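Local coordinates for mutual gliding-motility protein MglA (Myxococcus xanthus DK 1622, PDB 6H17) that binds and hydrolyses GTP as an intracellular switch that coordinates adventurous and social gliding motility and controls the direction and speed of movement, at residues V137-K142 with F177-A182; I15-P20 with T27-I32; A157-H160 with P164-Q167; F101-Q106 with E111-S116. All coordinates share one frame; numbering follows the deposited sequence.

Contact 1: residues V137-K142 with F177-A182; sequences VIQYNK and FDTLKA. With GSP (5'-guanosine-diphosphate-monothiophosphate), chain C.
Gln139, on strand 136-141, reaches down to Thr179 on helix 176-193 and donates from NE2 to OG1 over 3.2 Å. The bond is nearly straight, 173° at the hydrogen, and the hydroxyl lies in the plane of the amide. With CG anti to the backbone N (chi1 -176°) and the next torsion also extended, the Gln139 chain stands out from the strand and meets the threonine side chain at about a right angle. Beside this polar link the packing is apolar and looser: Val137 forks over the helix, CG1 to Thr179 CG2 and CG2 to Ala182 CB, each at 4.1 Å. Strand and helix run almost antiparallel, at 171°. The buried side ends with Ala182, which is partly exposed, and Asp178 and Lys181 of the same helix are exposed. Beyond Gln139 the strand leads into the NKxD motif of the guanine site, where Asn141 ND2 donates to N7 of the nucleotide over 3.0 Å. Thr179 OG1 is also bonded to Gly175 O. Gln139 OE1 accepts from Asn28 ND2, so both ends of its buried amide are engaged and its rotation is probably fixed, linking the C-terminal helix to the P-loop helix.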
# COMPACT_ATOMS: atom_id res chain seq x y z
N VAL A 137 7.28 -2.28 0.73
CA VAL A 137 7.14 -3.71 0.46
C VAL A 137 6.48 -3.86 -0.90
O VAL A 137 5.62 -3.06 -1.26
CB VAL A 137 6.30 -4.41 1.55
CG1 VAL A 137 6.02 -5.87 1.22
CG2 VAL A 137 6.99 -4.26 2.92
N ILE A 138 6.89 -4.87 -1.65
CA ILE A 138 6.30 -5.15 -2.95
C ILE A 138 5.53 -6.47 -2.90
O ILE A 138 5.98 -7.46 -2.30
CB ILE A 138 7.35 -5.14 -4.09
CG1 ILE A 138 6.63 -5.20 -5.45
CG2 ILE A 138 8.36 -6.24 -3.95
CD1 ILE A 138 7.50 -4.68 -6.62
N GLN A 139 4.37 -6.48 -3.54
CA GLN A 139 3.51 -7.64 -3.63
C GLN A 139 3.35 -8.05 -5.08
O GLN A 139 2.99 -7.22 -5.93
CB GLN A 139 2.14 -7.31 -3.04
CG GLN A 139 1.19 -8.50 -3.01
CD GLN A 139 -0.18 -8.12 -2.54
OE1 GLN A 139 -1.06 -7.81 -3.34
NE2 GLN A 139 -0.39 -8.14 -1.22
N TYR A 140 3.60 -9.32 -5.38
CA TYR A 140 3.38 -9.87 -6.71
C TYR A 140 2.02 -10.55 -6.68
O TYR A 140 1.89 -11.71 -6.28
CB TYR A 140 4.48 -10.85 -7.10
CG TYR A 140 5.89 -10.31 -6.95
CD1 TYR A 140 6.22 -9.00 -7.30
CD2 TYR A 140 6.90 -11.11 -6.44
CE1 TYR A 140 7.53 -8.52 -7.15
CE2 TYR A 140 8.19 -10.64 -6.29
CZ TYR A 140 8.49 -9.34 -6.65
OH TYR A 140 9.78 -8.85 -6.51
N ASN A 141 0.99 -9.81 -7.07
CA ASN A 141 -0.39 -10.27 -6.96
C ASN A 141 -0.80 -11.02 -8.22
O ASN A 141 -0.13 -11.01 -9.26
CB ASN A 141 -1.31 -9.07 -6.68
CG ASN A 141 -2.69 -9.48 -6.25
OD1 ASN A 141 -2.86 -10.47 -5.53
ND2 ASN A 141 -3.69 -8.74 -6.71
N LYS A 142 -1.93 -11.70 -8.11
CA LYS A 142 -2.50 -12.49 -9.22
C LYS A 142 -1.64 -13.70 -9.58
O LYS A 142 -1.55 -14.11 -10.74
CB LYS A 142 -2.87 -11.66 -10.45
CG LYS A 142 -3.57 -10.34 -10.12
CD LYS A 142 -4.44 -9.85 -11.26
CE LYS A 142 -5.09 -8.53 -10.90
NZ LYS A 142 -5.76 -7.93 -12.10
N PHE A 177 -2.12 -10.61 4.52
CA PHE A 177 -1.70 -10.19 5.85
C PHE A 177 -0.18 -10.16 5.98
O PHE A 177 0.35 -9.29 6.70
CB PHE A 177 -2.35 -11.05 6.95
CG PHE A 177 -3.76 -10.68 7.26
CD1 PHE A 177 -4.06 -9.45 7.80
CD2 PHE A 177 -4.79 -11.57 7.04
CE1 PHE A 177 -5.38 -9.11 8.10
CE2 PHE A 177 -6.10 -11.24 7.34
CZ PHE A 177 -6.38 -9.98 7.85
N ASP A 178 0.54 -11.07 5.34
CA ASP A 178 2.00 -11.01 5.42
C ASP A 178 2.53 -9.70 4.86
O ASP A 178 3.46 -9.10 5.42
CB ASP A 178 2.65 -12.18 4.69
CG ASP A 178 2.58 -13.47 5.46
OD1 ASP A 178 2.16 -13.49 6.64
OD2 ASP A 178 2.98 -14.49 4.86
N THR A 179 1.97 -9.25 3.74
CA THR A 179 2.39 -7.98 3.14
C THR A 179 2.14 -6.83 4.10
O THR A 179 3.02 -5.99 4.34
CB THR A 179 1.61 -7.75 1.84
OG1 THR A 179 1.90 -8.76 0.87
CG2 THR A 179 1.93 -6.41 1.20
N LEU A 180 0.92 -6.76 4.65
CA LEU A 180 0.55 -5.68 5.55
C LEU A 180 1.43 -5.68 6.80
O LEU A 180 1.92 -4.63 7.23
CB LEU A 180 -0.91 -5.83 5.94
CG LEU A 180 -1.42 -4.86 7.03
CD1 LEU A 180 -1.37 -3.42 6.52
CD2 LEU A 180 -2.84 -5.23 7.46
N LYS A 181 1.60 -6.85 7.42
CA LYS A 181 2.36 -6.91 8.65
C LYS A 181 3.80 -6.51 8.41
O LYS A 181 4.43 -5.90 9.28
CB LYS A 181 2.26 -8.30 9.27
CG LYS A 181 0.88 -8.57 9.85
CD LYS A 181 0.64 -10.05 10.13
CE LYS A 181 -0.63 -10.25 10.95
NZ LYS A 181 -1.36 -8.98 11.26
N ALA A 182 4.35 -6.84 7.25
CA ALA A 182 5.74 -6.48 6.95
C ALA A 182 5.90 -4.96 6.88
O ALA A 182 6.82 -4.40 7.48
CB ALA A 182 6.21 -7.15 5.65
PG GSP C . -7.94 0.71 -9.47
O3B GSP C . -7.75 -0.92 -9.27
S1G GSP C . -8.60 0.95 -11.21
O2G GSP C . -8.87 1.16 -8.32
O3G GSP C . -6.54 1.30 -9.25
PB GSP C . -7.40 -1.81 -8.01
O1B GSP C . -5.94 -2.01 -7.91
O2B GSP C . -8.07 -1.29 -6.80
PA GSP C . -9.13 -4.12 -7.72
O1A GSP C . -8.65 -4.51 -6.41
O2A GSP C . -10.44 -3.47 -7.81
O3A GSP C . -8.04 -3.22 -8.46
O5' GSP C . -9.06 -5.43 -8.63
C5' GSP C . -9.40 -5.37 -10.00
C4' GSP C . -9.89 -6.72 -10.49
O4' GSP C . -8.84 -7.70 -10.35
C3' GSP C . -11.05 -7.23 -9.67
O3' GSP C . -11.98 -7.89 -10.52
C2' GSP C . -10.45 -8.24 -8.69
O2' GSP C . -11.31 -9.24 -8.25
C1' GSP C . -9.30 -8.78 -9.55
N9 GSP C . -8.19 -9.33 -8.79
C8 GSP C . -7.53 -8.70 -7.78
N7 GSP C . -6.56 -9.51 -7.31
C5 GSP C . -6.62 -10.67 -8.03
C6 GSP C . -5.88 -11.86 -7.98
O6 GSP C . -4.94 -12.09 -7.19
N1 GSP C . -6.25 -12.82 -8.86
C2 GSP C . -7.26 -12.66 -9.78
N2 GSP C . -7.53 -13.64 -10.61
N3 GSP C . -7.99 -11.52 -9.84
C4 GSP C . -7.64 -10.56 -8.96

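Contact 2: residues I15-P20 with T27-I32; sequences IVYYGP and TNLQYI. With GSP (5'-guanosine-diphosphate-monothiophosphate), chain C.
The strand-loop-helix of the P-loop, which wraps the nucleotide phosphates in this GTPase, is closed behind the loop by Tyr17 of strand 10-18 packing on helix 25-35. Leu29 CD1 sits over one face of the tyrosine ring, 3.9 Å from the centroid and 14° off the normal, a CH-pi contact. Asn28 CB comes obliquely to the ring, 3.9 Å from Tyr17 CE1, with the amide plane turned 44° from that of the ring. The Ile32 side chain comes to meet that of Tyr17 head on, CD1 lying 3.8 Å from Tyr17 OH. Between the two segments the chain leaves the strand at Gly19 and Pro20, passes round the phosphates and returns as the helix. In the first turn of the helix Thr27 holds the alpha-phosphate oxygen O1A twice, through its backbone N at 2.9 Å and through OG1 at 2.7 Å. Tyr17 CG is anti to the carbonyl carbon (chi1 -80°), which sends the ring toward the helix and its hydroxyl to a water in the ring plane. That water accepts from Tyr17 OH at 2.7 Å and donates to Asn28 OD1 at 2.8 Å, bridging strand and helix where the two side chains do not bond directly. The amide nitrogen of Asn28 is taken up by Gly24 O, within the P-loop.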
# COMPACT_ATOMS: atom_id res chain seq x y z
N ILE A 15 -0.41 4.28 5.48
CA ILE A 15 0.11 3.31 4.52
C ILE A 15 -0.65 3.49 3.21
O ILE A 15 -1.89 3.51 3.23
CB ILE A 15 -0.10 1.86 5.01
CG1 ILE A 15 0.54 1.62 6.37
CG2 ILE A 15 0.38 0.86 3.94
CD1 ILE A 15 1.93 1.93 6.43
N VAL A 16 0.07 3.61 2.10
CA VAL A 16 -0.56 3.74 0.78
C VAL A 16 -0.25 2.50 -0.05
O VAL A 16 0.92 2.13 -0.23
CB VAL A 16 -0.11 5.02 0.05
CG1 VAL A 16 -0.69 5.06 -1.36
CG2 VAL A 16 -0.53 6.25 0.85
N TYR A 17 -1.31 1.87 -0.58
CA TYR A 17 -1.22 0.81 -1.57
C TYR A 17 -1.24 1.44 -2.95
O TYR A 17 -2.20 2.16 -3.30
CB TYR A 17 -2.39 -0.16 -1.37
CG TYR A 17 -2.19 -1.15 -0.24
CD1 TYR A 17 -2.03 -2.49 -0.49
CD2 TYR A 17 -2.17 -0.74 1.09
CE1 TYR A 17 -1.84 -3.41 0.53
CE2 TYR A 17 -1.98 -1.64 2.11
CZ TYR A 17 -1.81 -2.97 1.82
OH TYR A 17 -1.61 -3.84 2.88
N TYR A 18 -0.21 1.17 -3.73
CA TYR A 18 0.03 1.78 -5.02
C TYR A 18 0.13 0.68 -6.07
O TYR A 18 0.33 -0.49 -5.73
CB TYR A 18 1.36 2.55 -4.97
CG TYR A 18 1.46 3.83 -5.77
CD1 TYR A 18 1.04 5.02 -5.24
CD2 TYR A 18 2.03 3.83 -7.02
CE1 TYR A 18 1.17 6.19 -5.93
CE2 TYR A 18 2.16 5.01 -7.75
CZ TYR A 18 1.72 6.19 -7.19
OH TYR A 18 1.86 7.40 -7.84
N GLY A 19 0.02 1.04 -7.34
CA GLY A 19 0.15 0.08 -8.42
C GLY A 19 -0.79 0.42 -9.56
O GLY A 19 -1.65 1.28 -9.44
N PRO A 20 -0.65 -0.28 -10.67
CA PRO A 20 -1.37 0.11 -11.90
C PRO A 20 -2.86 -0.20 -11.82
O PRO A 20 -3.35 -0.83 -10.89
CB PRO A 20 -0.65 -0.70 -12.98
CG PRO A 20 -0.14 -1.89 -12.26
CD PRO A 20 0.27 -1.40 -10.90
N THR A 27 -8.81 -4.80 -3.56
CA THR A 27 -9.06 -6.17 -3.12
C THR A 27 -8.24 -6.50 -1.87
O THR A 27 -8.74 -7.17 -0.96
CB THR A 27 -8.70 -7.13 -4.25
OG1 THR A 27 -9.51 -6.86 -5.39
CG2 THR A 27 -8.95 -8.58 -3.85
N ASN A 28 -7.00 -6.02 -1.80
CA ASN A 28 -6.21 -6.21 -0.59
C ASN A 28 -6.95 -5.66 0.63
O ASN A 28 -7.07 -6.33 1.66
CB ASN A 28 -4.84 -5.51 -0.70
CG ASN A 28 -3.73 -6.43 -1.20
OD1 ASN A 28 -3.00 -7.00 -0.39
ND2 ASN A 28 -3.55 -6.51 -2.50
N LEU A 29 -7.40 -4.40 0.56
CA LEU A 29 -8.08 -3.80 1.71
C LEU A 29 -9.40 -4.50 2.03
O LEU A 29 -9.78 -4.60 3.20
CB LEU A 29 -8.29 -2.30 1.51
CG LEU A 29 -7.14 -1.42 2.01
CD1 LEU A 29 -5.84 -1.67 1.28
CD2 LEU A 29 -7.53 0.05 1.97
N GLN A 30 -10.12 -4.97 1.01
CA GLN A 30 -11.36 -5.70 1.26
C GLN A 30 -11.10 -6.97 2.04
O GLN A 30 -11.83 -7.31 2.98
CB GLN A 30 -12.07 -6.00 -0.07
CG GLN A 30 -12.63 -4.75 -0.72
CD GLN A 30 -13.13 -4.89 -2.16
OE1 GLN A 30 -12.66 -5.72 -2.95
NE2 GLN A 30 -14.08 -4.02 -2.51
N TYR A 31 -10.05 -7.72 1.67
CA TYR A 31 -9.72 -8.94 2.39
C TYR A 31 -9.30 -8.61 3.82
O TYR A 31 -9.74 -9.26 4.78
CB TYR A 31 -8.60 -9.71 1.68
CG TYR A 31 -8.38 -11.06 2.32
CD1 TYR A 31 -9.14 -12.15 1.94
CD2 TYR A 31 -7.47 -11.22 3.36
CE1 TYR A 31 -9.01 -13.36 2.57
CE2 TYR A 31 -7.31 -12.45 3.97
CZ TYR A 31 -8.09 -13.51 3.58
OH TYR A 31 -7.97 -14.74 4.19
N ILE A 32 -8.44 -7.60 3.98
CA ILE A 32 -8.01 -7.18 5.32
C ILE A 32 -9.23 -6.84 6.18
O ILE A 32 -9.36 -7.28 7.33
CB ILE A 32 -7.03 -6.00 5.23
CG1 ILE A 32 -5.72 -6.45 4.57
CG2 ILE A 32 -6.74 -5.45 6.62
CD1 ILE A 32 -4.85 -5.30 4.08
PG GSP C . -7.94 0.71 -9.47
O3B GSP C . -7.75 -0.92 -9.27
S1G GSP C . -8.60 0.95 -11.21
O2G GSP C . -8.87 1.16 -8.32
O3G GSP C . -6.54 1.30 -9.25
PB GSP C . -7.40 -1.81 -8.01
O1B GSP C . -5.94 -2.01 -7.91
O2B GSP C . -8.07 -1.29 -6.80
PA GSP C . -9.13 -4.12 -7.72
O1A GSP C . -8.65 -4.51 -6.41
O2A GSP C . -10.44 -3.47 -7.81
O3A GSP C . -8.04 -3.22 -8.46
O5' GSP C . -9.06 -5.43 -8.63
C5' GSP C . -9.40 -5.37 -10.00
C4' GSP C . -9.89 -6.72 -10.49
O4' GSP C . -8.84 -7.70 -10.35
C3' GSP C . -11.05 -7.23 -9.67
O3' GSP C . -11.98 -7.89 -10.52
C2' GSP C . -10.45 -8.24 -8.69
O2' GSP C . -11.31 -9.24 -8.25
C1' GSP C . -9.30 -8.78 -9.55
N9 GSP C . -8.19 -9.33 -8.79
C8 GSP C . -7.53 -8.70 -7.78
N7 GSP C . -6.56 -9.51 -7.31
C5 GSP C . -6.62 -10.67 -8.03
C6 GSP C . -5.88 -11.86 -7.98
O6 GSP C . -4.94 -12.09 -7.19
N1 GSP C . -6.25 -12.82 -8.86
C2 GSP C . -7.26 -12.66 -9.78
N2 GSP C . -7.53 -13.64 -10.61
N3 GSP C . -7.99 -11.52 -9.84
C4 GSP C . -7.64 -10.56 -8.96
O HOH W 1 -1.73 -6.43 2.01

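Contact 3: residues A157-H160 with P164-Q167; sequences ALNH and PEYQ
Asn159 and Glu165 meet across the turn between helix 151-158 and strand 165-167, and a single hydrogen bond, Asn159 ND2 to Glu165 OE1 at 3.0 Å, carries the contact. The two side chains approach each other at a slant, with the amide and carboxylate planes 41° apart. The twist leaves the acceptor in the amide plane of Asn159, while the nitrogen lies 20° out of the carboxylate plane on the anti side of OE1. At 162° the bond is fairly straight. Glu165 CG stands between its backbone N and carbonyl carbon, and the chain beyond is extended, which lifts the carboxylate off the strand on the side where the helix ends. Asn159, the first residue to leave helical geometry, holds CG anti to its own N and turns the amide back toward the strand. Its nitrogen has a second acceptor, Ile163 O in the turn, and Glu165 OE1 a second donor, Tyr140 OH. The other oxygen, OE2, forms a salt bridge with Arg155 one turn back in the helix. A carboxylate gripped at both oxygens is probably held in its ionised form and in a set rotation. Both segments belong to the beta-alpha-beta crossover from strand 136-141 through helix 151-158 to strand 165-167. Tyr140 supplies the link back to the first strand, Leu158 packs toward helix 110-125, and Tyr166 lies against helix 176-193.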
# COMPACT_ATOMS: atom_id res chain seq x y z
N ALA A 157 12.53 -7.84 -12.62
CA ALA A 157 11.98 -6.68 -13.30
C ALA A 157 11.66 -5.54 -12.35
O ALA A 157 11.77 -4.37 -12.74
CB ALA A 157 10.69 -7.08 -14.03
N LEU A 158 11.23 -5.83 -11.11
CA LEU A 158 10.60 -4.82 -10.27
C LEU A 158 11.23 -4.65 -8.89
O LEU A 158 10.81 -3.75 -8.17
CB LEU A 158 9.11 -5.15 -10.06
CG LEU A 158 8.26 -5.20 -11.32
CD1 LEU A 158 6.89 -5.80 -11.01
CD2 LEU A 158 8.11 -3.84 -11.98
N ASN A 159 12.18 -5.50 -8.49
CA ASN A 159 12.72 -5.45 -7.14
C ASN A 159 14.24 -5.50 -7.17
O ASN A 159 14.87 -6.42 -6.67
CB ASN A 159 12.17 -6.58 -6.27
CG ASN A 159 12.49 -6.39 -4.80
OD1 ASN A 159 13.00 -5.34 -4.39
ND2 ASN A 159 12.19 -7.39 -4.00
N HIS A 160 14.83 -4.46 -7.75
CA HIS A 160 16.28 -4.44 -7.94
C HIS A 160 17.03 -4.30 -6.62
O HIS A 160 18.19 -4.73 -6.53
CB HIS A 160 16.65 -3.30 -8.88
CG HIS A 160 16.07 -3.44 -10.26
ND1 HIS A 160 16.08 -2.41 -11.18
CD2 HIS A 160 15.46 -4.49 -10.87
CE1 HIS A 160 15.50 -2.82 -12.30
NE2 HIS A 160 15.13 -4.08 -12.14
N PRO A 164 11.49 -6.24 0.86
CA PRO A 164 10.63 -7.39 1.14
C PRO A 164 9.59 -7.57 0.06
O PRO A 164 8.96 -6.60 -0.39
CB PRO A 164 10.00 -7.04 2.50
CG PRO A 164 11.02 -6.13 3.13
CD PRO A 164 11.55 -5.30 1.99
N GLU A 165 9.38 -8.82 -0.36
CA GLU A 165 8.46 -9.14 -1.45
C GLU A 165 7.58 -10.32 -1.04
O GLU A 165 8.03 -11.23 -0.34
CB GLU A 165 9.21 -9.49 -2.74
CG GLU A 165 10.16 -10.66 -2.61
CD GLU A 165 10.84 -11.02 -3.91
OE1 GLU A 165 11.26 -10.11 -4.67
OE2 GLU A 165 10.93 -12.22 -4.21
N TYR A 166 6.32 -10.28 -1.47
CA TYR A 166 5.34 -11.31 -1.13
C TYR A 166 4.52 -11.69 -2.35
O TYR A 166 3.97 -10.82 -3.02
CB TYR A 166 4.41 -10.83 -0.00
CG TYR A 166 5.18 -10.66 1.28
CD1 TYR A 166 5.35 -11.73 2.13
CD2 TYR A 166 5.77 -9.46 1.60
CE1 TYR A 166 6.10 -11.61 3.29
CE2 TYR A 166 6.53 -9.33 2.75
CZ TYR A 166 6.68 -10.40 3.57
OH TYR A 166 7.43 -10.27 4.74
N GLN A 167 4.40 -12.98 -2.59
CA GLN A 167 3.43 -13.50 -3.55
C GLN A 167 2.03 -13.36 -2.98
O GLN A 167 1.81 -13.60 -1.79
CB GLN A 167 3.66 -14.99 -3.77
CG GLN A 167 4.86 -15.33 -4.58
CD GLN A 167 4.80 -16.77 -5.06
OE1 GLN A 167 3.90 -17.15 -5.81
NE2 GLN A 167 5.72 -17.57 -4.59

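Contact 4: residues F101-Q106 with E111-S116; sequences FVADSQ and EANMES
Close to the nucleotide pocket, the end of strand 98-104 is bound to the first turns of helix 110-125 by the side-chain amide of Asn113, which pairs with both the backbone N and O of Asp104. Asp104 N donates to Asn113 OD1 at 2.9 Å, and Asn113 ND2 donates to Asp104 O at 2.8 Å. The second bond is the straighter, 164° against 149°. ND2 reaches Asp104 O from above the carbonyl plane, although that oxygen lies close to the plane of the asparagine amide. Having both ends of the amide engaged on one residue probably fixes its rotation. With CG anti to the carbonyl carbon (chi1 -73°), Asn113 points at the strand, and its OD1 also lies 3.4 Å from Ala103 CA. At Phe101 the ring lies obliquely to two polar groups of the helix, CZ 3.4 Å from Asn113 O and CE2 3.5 Å from Ser116 OG. The Asp104 side chain turns away from the helix and serves the loop beyond. Its OD1 accepts from Gln106 N at 2.9 Å, an Asx turn, and Gln106 NE2 spans both carboxylate oxygens. OD2 also forms a salt bridge with Lys142, whose side chain lies along the guanine base. The contact joins the strand and helix of the crossover that continues into strand 136-141, with strand 10-18 on the other flank of strand 98-104, while Leu158 of helix 151-158 packs on Ala103 and Met114.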
# COMPACT_ATOMS: atom_id res chain seq x y z
N PHE A 101 3.64 -1.60 -2.89
CA PHE A 101 3.43 -1.59 -4.33
C PHE A 101 2.83 -2.93 -4.73
O PHE A 101 3.46 -3.97 -4.54
CB PHE A 101 4.72 -1.35 -5.11
CG PHE A 101 4.48 -1.22 -6.59
CD1 PHE A 101 4.54 -2.32 -7.44
CD2 PHE A 101 4.14 0.01 -7.12
CE1 PHE A 101 4.30 -2.18 -8.80
CE2 PHE A 101 3.89 0.16 -8.47
CZ PHE A 101 3.99 -0.92 -9.30
N VAL A 102 1.63 -2.91 -5.29
CA VAL A 102 0.92 -4.11 -5.72
C VAL A 102 1.14 -4.24 -7.22
O VAL A 102 0.63 -3.45 -8.01
CB VAL A 102 -0.57 -4.05 -5.38
CG1 VAL A 102 -1.28 -5.31 -5.85
CG2 VAL A 102 -0.79 -3.83 -3.88
N ALA A 103 1.93 -5.23 -7.62
CA ALA A 103 2.18 -5.49 -9.04
C ALA A 103 1.21 -6.55 -9.54
O ALA A 103 0.91 -7.53 -8.85
CB ALA A 103 3.61 -5.98 -9.22
N ASP A 104 0.69 -6.33 -10.74
CA ASP A 104 -0.14 -7.33 -11.41
C ASP A 104 0.78 -8.32 -12.12
O ASP A 104 1.49 -7.94 -13.05
CB ASP A 104 -1.07 -6.63 -12.40
CG ASP A 104 -2.11 -7.55 -13.00
OD1 ASP A 104 -1.79 -8.74 -13.26
OD2 ASP A 104 -3.27 -7.11 -13.20
N SER A 105 0.77 -9.58 -11.71
CA SER A 105 1.73 -10.52 -12.28
C SER A 105 1.45 -10.88 -13.73
O SER A 105 2.30 -11.51 -14.37
CB SER A 105 1.75 -11.84 -11.48
OG SER A 105 2.29 -11.65 -10.18
N GLN A 106 0.28 -10.56 -14.27
CA GLN A 106 -0.01 -10.92 -15.66
C GLN A 106 1.03 -10.31 -16.60
O GLN A 106 1.36 -9.13 -16.52
CB GLN A 106 -1.39 -10.41 -16.07
CG GLN A 106 -2.52 -11.04 -15.32
CD GLN A 106 -3.84 -10.48 -15.74
OE1 GLN A 106 -4.54 -11.04 -16.59
NE2 GLN A 106 -4.20 -9.34 -15.18
N GLU A 111 4.42 -3.76 -18.44
CA GLU A 111 4.74 -2.37 -18.74
C GLU A 111 4.01 -1.45 -17.78
O GLU A 111 4.57 -0.46 -17.32
CB GLU A 111 4.41 -2.01 -20.19
CG GLU A 111 5.49 -2.41 -21.18
CD GLU A 111 5.49 -1.53 -22.42
OE1 GLU A 111 4.82 -0.48 -22.41
OE2 GLU A 111 6.16 -1.90 -23.42
N ALA A 112 2.73 -1.75 -17.51
CA ALA A 112 1.96 -0.93 -16.60
C ALA A 112 2.54 -0.98 -15.19
O ALA A 112 2.58 0.04 -14.50
CB ALA A 112 0.49 -1.37 -16.61
N ASN A 113 3.02 -2.16 -14.75
CA ASN A 113 3.71 -2.25 -13.47
C ASN A 113 4.91 -1.31 -13.44
O ASN A 113 5.11 -0.57 -12.49
CB ASN A 113 4.23 -3.66 -13.22
CG ASN A 113 3.15 -4.66 -12.88
OD1 ASN A 113 2.13 -4.32 -12.26
ND2 ASN A 113 3.39 -5.91 -13.23
N MET A 114 5.73 -1.34 -14.50
CA MET A 114 6.94 -0.53 -14.50
C MET A 114 6.61 0.96 -14.55
O MET A 114 7.27 1.76 -13.87
CB MET A 114 7.80 -0.91 -15.69
CG MET A 114 8.38 -2.28 -15.57
SD MET A 114 9.20 -2.76 -17.08
CE MET A 114 10.19 -4.09 -16.45
N GLU A 115 5.61 1.35 -15.34
CA GLU A 115 5.21 2.75 -15.38
C GLU A 115 4.74 3.21 -14.01
O GLU A 115 5.10 4.29 -13.54
CB GLU A 115 4.10 2.93 -16.43
CG GLU A 115 3.45 4.33 -16.43
CD GLU A 115 4.02 5.26 -17.49
OE1 GLU A 115 3.22 5.98 -18.13
OE2 GLU A 115 5.25 5.25 -17.69
N SER A 116 3.92 2.40 -13.35
CA SER A 116 3.40 2.77 -12.05
C SER A 116 4.49 2.85 -10.99
O SER A 116 4.45 3.73 -10.13
CB SER A 116 2.29 1.80 -11.63
OG SER A 116 1.73 2.17 -10.40

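Overall arrangement
From the N terminus, contact 2 closes first, round the P-loop between strand 10-18 and helix 25-35. Contact 4 follows in series, closing the short connection from strand 98-104 to helix 110-125. Contact 1 then spans from strand 136-141 to the C-terminal helix, and contact 3 is nested inside that loop, at the turn into strand 165-167; none cross. All four reach one sheet, in which strands 10-18, 98-104, 136-141 and 165-167 lie side by side in that order. Contact 1 touches the other three, meeting contact 2 through helices 176-193 and 25-35, whereas contacts 3 and 4 meet through helices 151-158 and 110-125. Contacts 2 and 3 do not touch.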